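Local coordinates for Tat (Twin-arginine translocation) pathway signal sequence containing protein (Mycobacterium tuberculosis, PDB 5IMU), which is of unknown function but, in this C-terminal fragment, combines a small alpha/beta/alpha sandwich with a helical bundle and holds a potassium ion, at residues V21-R26 / R60-V65; I31-G36 / T44-D49; A35-D40 / A85-A90; T48-G53 / S173-Y178. All coordinates share one frame; numbering follows the deposited sequence.

Interaction 1: residues V21-R26 / R60-V65. With K (potassium ion), chain B.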
loop_
_atom_site.group_PDB
_atom_site.type_symbol
_atom_site.label_atom_id
_atom_site.label_comp_id
_atom_site.label_asym_id
_atom_site.label_seq_id
_atom_site.Cartn_x
_atom_site.Cartn_y
_atom_site.Cartn_z
ATOM N N VAL A 21 11.044 6.328 -6.974
ATOM C CA VAL A 21 10.170 5.468 -7.770
ATOM C C VAL A 21 10.835 4.120 -8.024
ATOM O O VAL A 21 10.233 3.059 -7.819
ATOM C CB VAL A 21 9.791 6.157 -9.092
ATOM C CG1 VAL A 21 9.113 5.169 -10.023
ATOM C CG2 VAL A 21 8.884 7.342 -8.836
ATOM N N ASP A 22 12.091 4.143 -8.477
ATOM C CA ASP A 22 12.786 2.895 -8.774
ATOM C C ASP A 22 12.981 2.047 -7.522
ATOM O O ASP A 22 13.083 0.818 -7.617
ATOM C CB ASP A 22 14.128 3.191 -9.442
ATOM C CG ASP A 22 13.969 3.818 -10.815
ATOM O OD1 ASP A 22 12.838 3.803 -11.347
ATOM O OD2 ASP A 22 14.971 4.322 -11.366
ATOM N N ALA A 23 13.014 2.678 -6.345
ATOM C CA ALA A 23 13.190 1.924 -5.107
ATOM C C ALA A 23 11.978 1.050 -4.809
ATOM O O ALA A 23 12.124 -0.101 -4.380
ATOM C CB ALA A 23 13.463 2.878 -3.944
ATOM N N VAL A 24 10.769 1.576 -5.015
ATOM C CA VAL A 24 9.592 0.737 -4.813
ATOM C C VAL A 24 9.348 -0.148 -6.029
ATOM O O VAL A 24 8.846 -1.272 -5.892
ATOM C CB VAL A 24 8.351 1.587 -4.486
ATOM C CG1 VAL A 24 8.513 2.265 -3.136
ATOM C CG2 VAL A 24 8.087 2.611 -5.579
ATOM N N ALA A 25 9.711 0.324 -7.226
ATOM C CA ALA A 25 9.453 -0.453 -8.432
ATOM C C ALA A 25 10.264 -1.741 -8.449
ATOM O O ALA A 25 9.760 -2.790 -8.857
ATOM C CB ALA A 25 9.746 0.390 -9.674
ATOM N N ARG A 26 11.521 -1.695 -7.998
ATOM C CA ARG A 26 12.302 -2.926 -8.007
ATOM C C ARG A 26 11.787 -3.937 -6.988
ATOM O O ARG A 26 12.019 -5.137 -7.158
ATOM C CB ARG A 26 13.788 -2.635 -7.772
ATOM C CG ARG A 26 14.175 -2.248 -6.360
ATOM C CD ARG A 26 15.695 -2.214 -6.232
ATOM N NE ARG A 26 16.305 -1.413 -7.291
ATOM C CZ ARG A 26 16.572 -0.116 -7.184
ATOM N NH1 ARG A 26 16.294 0.528 -6.060
ATOM N NH2 ARG A 26 17.122 0.537 -8.200
ATOM N N ARG A 60 8.328 -2.019 0.853
ATOM C CA ARG A 60 8.848 -1.104 1.859
ATOM C C ARG A 60 9.098 0.260 1.228
ATOM O O ARG A 60 9.570 0.353 0.091
ATOM C CB ARG A 60 10.137 -1.651 2.477
ATOM C CG ARG A 60 10.009 -3.068 3.013
ATOM C CD ARG A 60 9.014 -3.127 4.159
ATOM N NE ARG A 60 9.557 -2.545 5.382
ATOM C CZ ARG A 60 8.815 -2.106 6.394
ATOM N NH1 ARG A 60 7.492 -2.173 6.325
ATOM N NH2 ARG A 60 9.394 -1.594 7.471
ATOM N N LEU A 61 8.769 1.334 1.985
ATOM C CA LEU A 61 8.735 2.689 1.448
ATOM C C LEU A 61 9.996 3.466 1.804
ATOM O O LEU A 61 10.514 3.335 2.919
ATOM C CB LEU A 61 7.515 3.441 1.981
ATOM C CG LEU A 61 6.172 2.876 1.520
ATOM C CD1 LEU A 61 5.019 3.527 2.263
ATOM C CD2 LEU A 61 6.012 3.054 0.022
ATOM N N PRO A 62 10.497 4.275 0.870
ATOM C CA PRO A 62 11.619 5.164 1.186
ATOM C C PRO A 62 11.240 6.192 2.241
ATOM O O PRO A 62 10.065 6.472 2.494
ATOM C CB PRO A 62 11.931 5.838 -0.158
ATOM C CG PRO A 62 11.409 4.897 -1.180
ATOM C CD PRO A 62 10.190 4.266 -0.570
ATOM N N ALA A 63 12.269 6.757 2.865
ATOM C CA ALA A 63 12.065 7.750 3.909
ATOM C C ALA A 63 11.356 8.985 3.364
ATOM O O ALA A 63 11.560 9.388 2.215
ATOM C CB ALA A 63 13.411 8.141 4.525
ATOM N N ASN A 64 10.492 9.564 4.201
ATOM C CA ASN A 64 9.910 10.887 3.986
ATOM C C ASN A 64 8.993 10.951 2.767
ATOM O O ASN A 64 8.934 11.981 2.091
ATOM C CB ASN A 64 10.996 11.962 3.868
ATOM C CG ASN A 64 12.064 11.831 4.932
ATOM O OD1 ASN A 64 13.258 11.916 4.643
ATOM N ND2 ASN A 64 11.642 11.618 6.171
ATOM N N VAL A 65 8.262 9.886 2.465
ATOM C CA VAL A 65 7.250 9.951 1.415
ATOM C C VAL A 65 5.878 10.075 2.062
ATOM O O VAL A 65 5.652 9.634 3.195
ATOM C CB VAL A 65 7.304 8.738 0.458
ATOM C CG1 VAL A 65 8.666 8.645 -0.214
ATOM C CG2 VAL A 65 6.959 7.446 1.188
HETATM K K K B . 6.659 13.837 2.040
HETATM O O HOH W 1 7.254 15.805 4.174
#
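Val24 and Ala23, on one flank of helix 6-27, receive the ring of Pro62 from the loop that leads into strand 65-67. Val24 does most of the touching with a single methyl: CG1, anti to its own carbonyl carbon and beside the backbone N (chi1 -67°), reaches Pro62 CD at 3.7 Å, and the two side chains cross at about a right angle. The same CG1 lies 3.9 Å from Arg60 O and 4.1 Å from Leu61 CD2, so one branch sits among three consecutive loop residues. One residue earlier, Ala23 CB points at the loop and stands 4.0 Å from Pro62 CG; a methyl this short lets the compact pyrrolidine ring come close to the helix surface.

This is plain apolar packing of a helix against a connecting loop, beside the small mixed sheet: Val24 also touches Trp33 and Leu46, and Leu61 turns toward Leu46. Proline suits the irregular chain here, since it has no N-H needing a partner. Arg60 O receives the side-chain amide of Gln27, while the Arg60 guanidinium pairs with Asp111. Two residues beyond Pro62, Asn64 O binds the potassium ion at 2.9 Å, where a water and Thr66 OG1 join it.

Interaction 2: residues I31-G36 / T44-D49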
loop_
_atom_site.group_PDB
_atom_site.type_symbol
_atom_site.label_atom_id
_atom_site.label_comp_id
_atom_site.label_asym_id
_atom_site.label_seq_id
_atom_site.Cartn_x
_atom_site.Cartn_y
_atom_site.Cartn_z
ATOM N N ILE A 31 3.549 -3.569 -11.296
ATOM C CA ILE A 31 2.531 -2.528 -11.259
ATOM C C ILE A 31 3.197 -1.179 -11.496
ATOM O O ILE A 31 4.407 -1.019 -11.326
ATOM C CB ILE A 31 1.751 -2.516 -9.928
ATOM C CG1 ILE A 31 2.676 -2.135 -8.772
ATOM C CG2 ILE A 31 1.106 -3.872 -9.677
ATOM C CD1 ILE A 31 2.012 -2.232 -7.410
ATOM N N SER A 32 2.383 -0.199 -11.886
ATOM C CA SER A 32 2.893 1.127 -12.212
ATOM C C SER A 32 3.009 1.987 -10.961
ATOM O O SER A 32 2.173 1.909 -10.056
ATOM C CB SER A 32 1.985 1.815 -13.234
ATOM O OG SER A 32 2.050 1.160 -14.488
ATOM N N TRP A 33 4.056 2.813 -10.918
ATOM C CA TRP A 33 4.330 3.696 -9.795
ATOM C C TRP A 33 4.588 5.109 -10.297
ATOM O O TRP A 33 4.980 5.313 -11.449
ATOM C CB TRP A 33 5.559 3.239 -8.991
ATOM C CG TRP A 33 5.463 1.875 -8.371
ATOM C CD1 TRP A 33 5.847 0.691 -8.932
ATOM C CD2 TRP A 33 4.990 1.561 -7.056
ATOM N NE1 TRP A 33 5.627 -0.343 -8.054
ATOM C CE2 TRP A 33 5.102 0.166 -6.894
ATOM C CE3 TRP A 33 4.476 2.323 -6.001
ATOM C CZ2 TRP A 33 4.718 -0.483 -5.723
ATOM C CZ3 TRP A 33 4.095 1.676 -4.839
ATOM C CH2 TRP A 33 4.219 0.288 -4.709
ATOM N N ALA A 34 4.388 6.083 -9.411
ATOM C CA ALA A 34 4.758 7.462 -9.696
ATOM C C ALA A 34 5.025 8.195 -8.390
ATOM O O ALA A 34 4.435 7.883 -7.353
ATOM C CB ALA A 34 3.675 8.195 -10.493
ATOM N N ALA A 35 5.923 9.177 -8.453
ATOM C CA ALA A 35 6.207 10.054 -7.328
ATOM C C ALA A 35 6.309 11.491 -7.815
ATOM O O ALA A 35 6.798 11.756 -8.917
ATOM C CB ALA A 35 7.496 9.657 -6.600
ATOM N N GLY A 36 5.848 12.414 -6.986
ATOM C CA GLY A 36 5.829 13.818 -7.353
ATOM C C GLY A 36 6.116 14.699 -6.158
ATOM O O GLY A 36 5.844 14.339 -5.011
ATOM N N THR A 44 6.768 14.822 -0.724
ATOM C CA THR A 44 6.940 13.883 -1.828
ATOM C C THR A 44 5.814 12.856 -1.765
ATOM O O THR A 44 5.732 12.070 -0.816
ATOM C CB THR A 44 8.304 13.199 -1.766
ATOM O OG1 THR A 44 9.342 14.188 -1.809
ATOM C CG2 THR A 44 8.472 12.243 -2.937
ATOM N N LEU A 45 4.952 12.865 -2.777
ATOM C CA LEU A 45 3.798 11.978 -2.846
ATOM C C LEU A 45 4.139 10.759 -3.693
ATOM O O LEU A 45 4.703 10.899 -4.782
ATOM C CB LEU A 45 2.594 12.713 -3.438
ATOM C CG LEU A 45 1.303 11.918 -3.636
ATOM C CD1 LEU A 45 0.714 11.505 -2.297
ATOM C CD2 LEU A 45 0.304 12.731 -4.441
ATOM N N LEU A 46 3.794 9.571 -3.196
ATOM C CA LEU A 46 4.078 8.312 -3.876
ATOM C C LEU A 46 2.783 7.537 -4.078
ATOM O O LEU A 46 1.994 7.383 -3.137
ATOM C CB LEU A 46 5.072 7.467 -3.076
ATOM C CG LEU A 46 5.394 6.090 -3.660
ATOM C CD1 LEU A 46 6.049 6.210 -5.026
ATOM C CD2 LEU A 46 6.273 5.304 -2.710
ATOM N N VAL A 47 2.565 7.046 -5.300
ATOM C CA VAL A 47 1.326 6.357 -5.646
ATOM C C VAL A 47 1.617 5.138 -6.511
ATOM O O VAL A 47 2.644 5.056 -7.192
ATOM C CB VAL A 47 0.330 7.277 -6.390
ATOM C CG1 VAL A 47 0.015 8.524 -5.576
ATOM C CG2 VAL A 47 0.868 7.644 -7.769
ATOM N N THR A 48 0.694 4.180 -6.458
ATOM C CA THR A 48 0.485 3.190 -7.502
ATOM C C THR A 48 -1.005 3.177 -7.818
ATOM O O THR A 48 -1.830 3.592 -7.000
ATOM C CB THR A 48 0.951 1.786 -7.086
ATOM O OG1 THR A 48 0.615 0.845 -8.115
ATOM C CG2 THR A 48 0.278 1.364 -5.788
ATOM N N ASP A 49 -1.352 2.712 -9.016
ATOM C CA ASP A 49 -2.752 2.646 -9.417
ATOM C C ASP A 49 -3.381 1.289 -9.121
ATOM O O ASP A 49 -4.455 0.983 -9.653
ATOM C CB ASP A 49 -2.901 2.998 -10.901
ATOM C CG ASP A 49 -2.191 2.017 -11.819
ATOM O OD1 ASP A 49 -1.431 1.155 -11.327
ATOM O OD2 ASP A 49 -2.395 2.112 -13.048
#
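Trp33 lies beside Thr48 and Val47 where strands 33-37 and 44-48 run antiparallel, their axes 4.7 Å apart. Its CG is anti to the carbonyl carbon (chi1 -61°), which turns the indole across the neighbouring strand. CB lies 3.9 Å from Val47 O, and CE3 comes closer to that Val47 O, at 3.5 Å. Farther out, the benzo side of the ring meets Thr48: CD2 and CE3 sit under Thr48 CB, with CE3 at 3.7 Å, and this CB is a CH-pi partner over the face of the six-membered ring, 20° off the normal. CZ3 is 3.9 Å from both Thr48 CB and Thr48 CG2. The polar corner, NE1, gives its hydrogen to Glu28 O, which fixes the rotation of the ring.

Threonine suits its position because its branches do different work. While CB and CG2 face the indole, OG1, anti to the backbone N, donates to Ser32 O at 2.7 Å, and Ile31 CD1 lies 3.5 Å from Thr48 OG1.

Beyond Trp33 the ladder is regular. Ala34 and Val47 exchange two backbone bonds, as do Gly36 and Leu45. On the face carrying Trp33, which lies under helix 6-27, the small Ala35 leaves room for Leu46, whose CD1 stands beside Ala35 CB and 3.3 Å from Ala34 O. On the reverse face Ala34 CB meets Val47 CG2, near helix 79-83. The whole is a beta hairpin forming the two central strands of the sheet, helices packing on both faces as in an alpha/beta/alpha sandwich.

Interaction 3: residues A35-D40 / A85-A90; sequences AGLRDD and AVVAVA
Strand 88-92, outermost in the four-stranded mixed sheet, pairs antiparallel with strand 33-37, where Ala35 and Ala90 form a regular hydrogen-bonded pair, N to O in both directions. Their small side chains point to the face covered by helix 6-27, which can therefore come close. Next in line, Gly36 stands opposite Val89, and Gly36 CA is 3.1 Å from Ala88 O. Val86 CG1 comes to 3.9 Å from Gly36 C, occupying the side where a side chain would project; glycine fits because it has none.

Regularity fades at Leu37, which faces two residues in turn, an irregularity resembling a beta bulge. Its N donates to Ala88 O at 3.2 Å, whereas its O accepts a nearly straight bond from Val87 N at 2.8 Å (171° at the hydrogen). Leu37 CD2 also meets Val87 CG2 at 4.2 Å, the two side chains crossing at a slant. The other branch of Val87, CG1, lies alongside Asp39 CB.

Arg38 starts out away from the partner segment but bends at chi2 (-94°), bringing its guanidinium back. NH1 then reaches Ala85 O at 2.9 Å; this oxygen is at the guanidinium edge, near its plane, but NH1 stands well above the carbonyl plane. NH1 also bonds Leu83 O. Ala85 O has a second partner: a water that donates to it and accepts from Asp39 N at 2.9 Å.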
loop_
_atom_site.group_PDB
_atom_site.type_symbol
_atom_site.label_atom_id
_atom_site.label_comp_id
_atom_site.label_asym_id
_atom_site.label_seq_id
_atom_site.Cartn_x
_atom_site.Cartn_y
_atom_site.Cartn_z
ATOM N N ALA A 35 5.923 9.177 -8.453
ATOM C CA ALA A 35 6.207 10.054 -7.328
ATOM C C ALA A 35 6.309 11.491 -7.815
ATOM O O ALA A 35 6.798 11.756 -8.917
ATOM C CB ALA A 35 7.496 9.657 -6.600
ATOM N N GLY A 36 5.848 12.414 -6.986
ATOM C CA GLY A 36 5.829 13.818 -7.353
ATOM C C GLY A 36 6.116 14.699 -6.158
ATOM O O GLY A 36 5.844 14.339 -5.011
ATOM N N LEU A 37 6.680 15.870 -6.442
ATOM C CA LEU A 37 6.989 16.869 -5.426
ATOM C C LEU A 37 5.902 17.937 -5.441
ATOM O O LEU A 37 5.643 18.549 -6.483
ATOM C CB LEU A 37 8.358 17.504 -5.675
ATOM C CG LEU A 37 8.842 18.473 -4.591
ATOM C CD1 LEU A 37 9.119 17.728 -3.290
ATOM C CD2 LEU A 37 10.073 19.246 -5.042
ATOM N N ARG A 38 5.270 18.156 -4.291
ATOM C CA ARG A 38 4.256 19.193 -4.172
ATOM C C ARG A 38 4.897 20.576 -4.216
ATOM O O ARG A 38 6.112 20.735 -4.061
ATOM C CB ARG A 38 3.463 19.022 -2.876
ATOM C CG ARG A 38 2.567 17.791 -2.841
ATOM C CD ARG A 38 1.154 18.137 -3.282
ATOM N NE ARG A 38 0.193 17.102 -2.913
ATOM C CZ ARG A 38 -0.515 16.392 -3.784
ATOM N NH1 ARG A 38 -0.379 16.603 -5.088
ATOM N NH2 ARG A 38 -1.366 15.472 -3.350
ATOM N N ASP A 39 4.058 21.593 -4.423
ATOM C CA ASP A 39 4.574 22.949 -4.566
ATOM C C ASP A 39 5.082 23.536 -3.254
ATOM O O ASP A 39 5.680 24.615 -3.276
ATOM C CB ASP A 39 3.510 23.867 -5.182
ATOM C CG ASP A 39 2.308 24.081 -4.275
ATOM O OD1 ASP A 39 2.167 23.356 -3.268
ATOM O OD2 ASP A 39 1.492 24.977 -4.580
ATOM N N ASP A 40 4.868 22.864 -2.119
ATOM C CA ASP A 40 5.498 23.327 -0.889
ATOM C C ASP A 40 6.992 23.036 -0.863
ATOM O O ASP A 40 7.688 23.520 0.037
ATOM C CB ASP A 40 4.818 22.715 0.345
ATOM C CG ASP A 40 4.854 21.188 0.362
ATOM O OD1 ASP A 40 5.625 20.575 -0.409
ATOM O OD2 ASP A 40 4.112 20.596 1.176
ATOM N N ALA A 85 -1.651 17.739 -8.394
ATOM C CA ALA A 85 -0.834 18.909 -8.694
ATOM C C ALA A 85 0.544 18.774 -8.054
ATOM O O ALA A 85 0.662 18.720 -6.825
ATOM C CB ALA A 85 -1.532 20.177 -8.208
ATOM N N VAL A 86 1.584 18.730 -8.888
ATOM C CA VAL A 86 2.968 18.620 -8.443
ATOM C C VAL A 86 3.832 19.483 -9.355
ATOM O O VAL A 86 3.385 19.957 -10.401
ATOM C CB VAL A 86 3.474 17.161 -8.448
ATOM C CG1 VAL A 86 2.797 16.352 -7.353
ATOM C CG2 VAL A 86 3.223 16.530 -9.800
ATOM N N VAL A 87 5.087 19.682 -8.949
ATOM C CA VAL A 87 6.039 20.484 -9.713
ATOM C C VAL A 87 7.176 19.652 -10.288
ATOM O O VAL A 87 8.083 20.214 -10.920
ATOM C CB VAL A 87 6.599 21.647 -8.871
ATOM C CG1 VAL A 87 5.461 22.524 -8.366
ATOM C CG2 VAL A 87 7.430 21.119 -7.714
ATOM N N ALA A 88 7.161 18.334 -10.089
ATOM C CA ALA A 88 8.087 17.418 -10.744
ATOM C C ALA A 88 7.522 16.011 -10.622
ATOM O O ALA A 88 6.892 15.675 -9.616
ATOM C CB ALA A 88 9.495 17.490 -10.138
ATOM N N VAL A 89 7.741 15.197 -11.656
ATOM C CA VAL A 89 7.132 13.875 -11.764
ATOM C C VAL A 89 8.177 12.858 -12.209
ATOM O O VAL A 89 9.002 13.142 -13.084
ATOM C CB VAL A 89 5.949 13.865 -12.758
ATOM C CG1 VAL A 89 5.312 12.480 -12.822
ATOM C CG2 VAL A 89 4.917 14.907 -12.388
ATOM N N ALA A 90 8.134 11.670 -11.601
ATOM C CA ALA A 90 8.829 10.485 -12.090
ATOM C C ALA A 90 7.878 9.299 -12.000
ATOM O O ALA A 90 6.968 9.283 -11.166
ATOM C CB ALA A 90 10.112 10.197 -11.293
HETATM O O HOH W 2 1.469 21.146 -5.591
#

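Interaction 4: residues T48-G53 / S173-Y178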
loop_
_atom_site.group_PDB
_atom_site.type_symbol
_atom_site.label_atom_id
_atom_site.label_comp_id
_atom_site.label_asym_id
_atom_site.label_seq_id
_atom_site.Cartn_x
_atom_site.Cartn_y
_atom_site.Cartn_z
ATOM N N THR A 48 0.694 4.180 -6.458
ATOM C CA THR A 48 0.485 3.190 -7.502
ATOM C C THR A 48 -1.005 3.177 -7.818
ATOM O O THR A 48 -1.830 3.592 -7.000
ATOM C CB THR A 48 0.951 1.786 -7.086
ATOM O OG1 THR A 48 0.615 0.845 -8.115
ATOM C CG2 THR A 48 0.278 1.364 -5.788
ATOM N N ASP A 49 -1.352 2.712 -9.016
ATOM C CA ASP A 49 -2.752 2.646 -9.417
ATOM C C ASP A 49 -3.381 1.289 -9.121
ATOM O O ASP A 49 -4.455 0.983 -9.653
ATOM C CB ASP A 49 -2.901 2.998 -10.901
ATOM C CG ASP A 49 -2.191 2.017 -11.819
ATOM O OD1 ASP A 49 -1.431 1.155 -11.327
ATOM O OD2 ASP A 49 -2.395 2.112 -13.048
ATOM N N LEU A 50 -2.736 0.478 -8.279
ATOM C CA LEU A 50 -3.279 -0.832 -7.930
ATOM C C LEU A 50 -4.668 -0.712 -7.313
ATOM O O LEU A 50 -5.577 -1.474 -7.660
ATOM C CB LEU A 50 -2.326 -1.552 -6.975
ATOM C CG LEU A 50 -2.723 -2.937 -6.455
ATOM C CD1 LEU A 50 -2.809 -3.953 -7.587
ATOM C CD2 LEU A 50 -1.748 -3.407 -5.383
ATOM N N ALA A 51 -4.856 0.247 -6.404
ATOM C CA ALA A 51 -6.142 0.405 -5.733
ATOM C C ALA A 51 -6.315 1.795 -5.130
ATOM O O ALA A 51 -6.416 1.935 -3.907
ATOM C CB ALA A 51 -6.306 -0.660 -4.646
ATOM N N GLY A 52 -6.350 2.824 -5.976
ATOM C CA GLY A 52 -6.717 4.165 -5.555
ATOM C C GLY A 52 -5.737 4.884 -4.655
ATOM O O GLY A 52 -6.094 5.922 -4.088
ATOM N N GLY A 53 -4.515 4.382 -4.508
ATOM C CA GLY A 53 -3.519 4.991 -3.641
ATOM C C GLY A 53 -3.025 4.095 -2.526
ATOM O O GLY A 53 -2.075 4.469 -1.820
ATOM N N SER A 173 -2.373 -13.687 -7.024
ATOM C CA SER A 173 -3.593 -13.682 -7.827
ATOM C C SER A 173 -3.872 -12.292 -8.385
ATOM O O SER A 173 -4.154 -12.132 -9.578
ATOM C CB SER A 173 -4.774 -14.172 -6.990
ATOM O OG SER A 173 -5.978 -14.140 -7.738
ATOM N N VAL A 174 -3.772 -11.269 -7.536
ATOM C CA VAL A 174 -4.107 -9.912 -7.956
ATOM C C VAL A 174 -3.075 -9.383 -8.944
ATOM O O VAL A 174 -3.424 -8.846 -10.003
ATOM C CB VAL A 174 -4.235 -8.992 -6.730
ATOM C CG1 VAL A 174 -4.166 -7.532 -7.150
ATOM C CG2 VAL A 174 -5.533 -9.268 -5.999
ATOM N N LEU A 175 -1.789 -9.521 -8.616
ATOM C CA LEU A 175 -0.753 -8.918 -9.446
ATOM C C LEU A 175 -0.595 -9.621 -10.787
ATOM O O LEU A 175 -0.124 -8.999 -11.743
ATOM C CB LEU A 175 0.578 -8.892 -8.693
ATOM C CG LEU A 175 0.518 -8.015 -7.439
ATOM C CD1 LEU A 175 1.892 -7.824 -6.836
ATOM C CD2 LEU A 175 -0.133 -6.676 -7.754
ATOM N N LYS A 176 -0.988 -10.891 -10.886
ATOM C CA LYS A 176 -0.987 -11.553 -12.184
ATOM C C LYS A 176 -2.188 -11.142 -13.029
ATOM O O LYS A 176 -2.106 -11.156 -14.263
ATOM C CB LYS A 176 -0.952 -13.072 -11.999
ATOM C CG LYS A 176 0.395 -13.597 -11.500
ATOM C CD LYS A 176 0.318 -15.066 -11.101
ATOM C CE LYS A 176 1.676 -15.600 -10.658
ATOM N NZ LYS A 176 2.676 -15.588 -11.763
ATOM N N ALA A 177 -3.300 -10.766 -12.391
ATOM C CA ALA A 177 -4.469 -10.313 -13.135
ATOM C C ALA A 177 -4.364 -8.844 -13.525
ATOM O O ALA A 177 -5.015 -8.418 -14.487
ATOM C CB ALA A 177 -5.739 -10.552 -12.317
ATOM N N TYR A 178 -3.568 -8.069 -12.794
ATOM C CA TYR A 178 -3.305 -6.660 -13.093
ATOM C C TYR A 178 -2.901 -6.485 -14.559
ATOM O O TYR A 178 -2.135 -7.289 -15.091
ATOM C CB TYR A 178 -2.208 -6.138 -12.151
ATOM C CG TYR A 178 -1.793 -4.689 -12.326
ATOM C CD1 TYR A 178 -0.852 -4.324 -13.283
ATOM C CD2 TYR A 178 -2.310 -3.693 -11.503
ATOM C CE1 TYR A 178 -0.459 -3.008 -13.434
ATOM C CE2 TYR A 178 -1.920 -2.371 -11.648
ATOM C CZ TYR A 178 -0.993 -2.035 -12.614
ATOM O OH TYR A 178 -0.600 -0.724 -12.763
#
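Tyr178 and Asp49 make the one polar link, a short hydrogen bond in which Tyr178 OH donates to Asp49 OD1 at 2.5 Å. The carboxylate uses the syn lone pair, on the side of its other oxygen, and OD1 lies at the edge of the phenol ring, near its plane; carboxylate and ring are turned 65° apart. Tyr178 is the first residue after helix 157-177 to leave helical backbone angles. With its CG anti to the backbone N (chi1 179°), the ring reaches outward from the helix end to the loop after strand 44-48. A residue this long, with a hydroxyl at its tip, suits the gap to Asp49, whose CA is 10.0 Å from Tyr178 CA.

The apolar part gathers round one methyl. Leu50 CD1 touches Leu175 CD2 at 3.8 Å, Val174 CG1 at 3.9 Å and Tyr178 CD2 at 4.0 Å. Leu50 and Leu175 meet at about a right angle, while Val174 comes to the same methyl at a slant. Trp189 of helix 183-199 also touches Leu50 and Val174, extending the apolar cluster. The contact thus joins the DUF5632 region with the sheet to the helical DUF5631 region.

Two polar groups beside the cluster have further partners: Leu50 O takes a bond from His181 NE2, and Tyr178 OH, while donating to Asp49, also probably accepts from Ser32 N. The hydroxyl thus bridges a backbone N-H and a carboxylate, and the negative charge of Asp49 would be expected to strengthen both bonds by polarising the hydroxyl.

How the interactions relate
Interactions 1, 2 and 3 are built round one sheet. Interactions 2 and 3 share Ala35 and Gly36, using the two edges of strand 33-37, and their centres are 11 Å apart. The helix of interaction 1 packs on both: Val24 CG2 lies 3.6 Å from Trp33 CD2, and Val21 CG2 is 3.6 Å from Ala90 O. Interaction 4 continues from the far end of the hairpin, sharing Thr48 and Asp49 with interaction 2, and reaches the helical part; its centre is 23 Å from that of interaction 3. Asn64 O of interaction 1 binds potassium; Thr44 of interaction 2 belongs to the same site, its N 2.9 Å and its side chain about 4 Å from the ion.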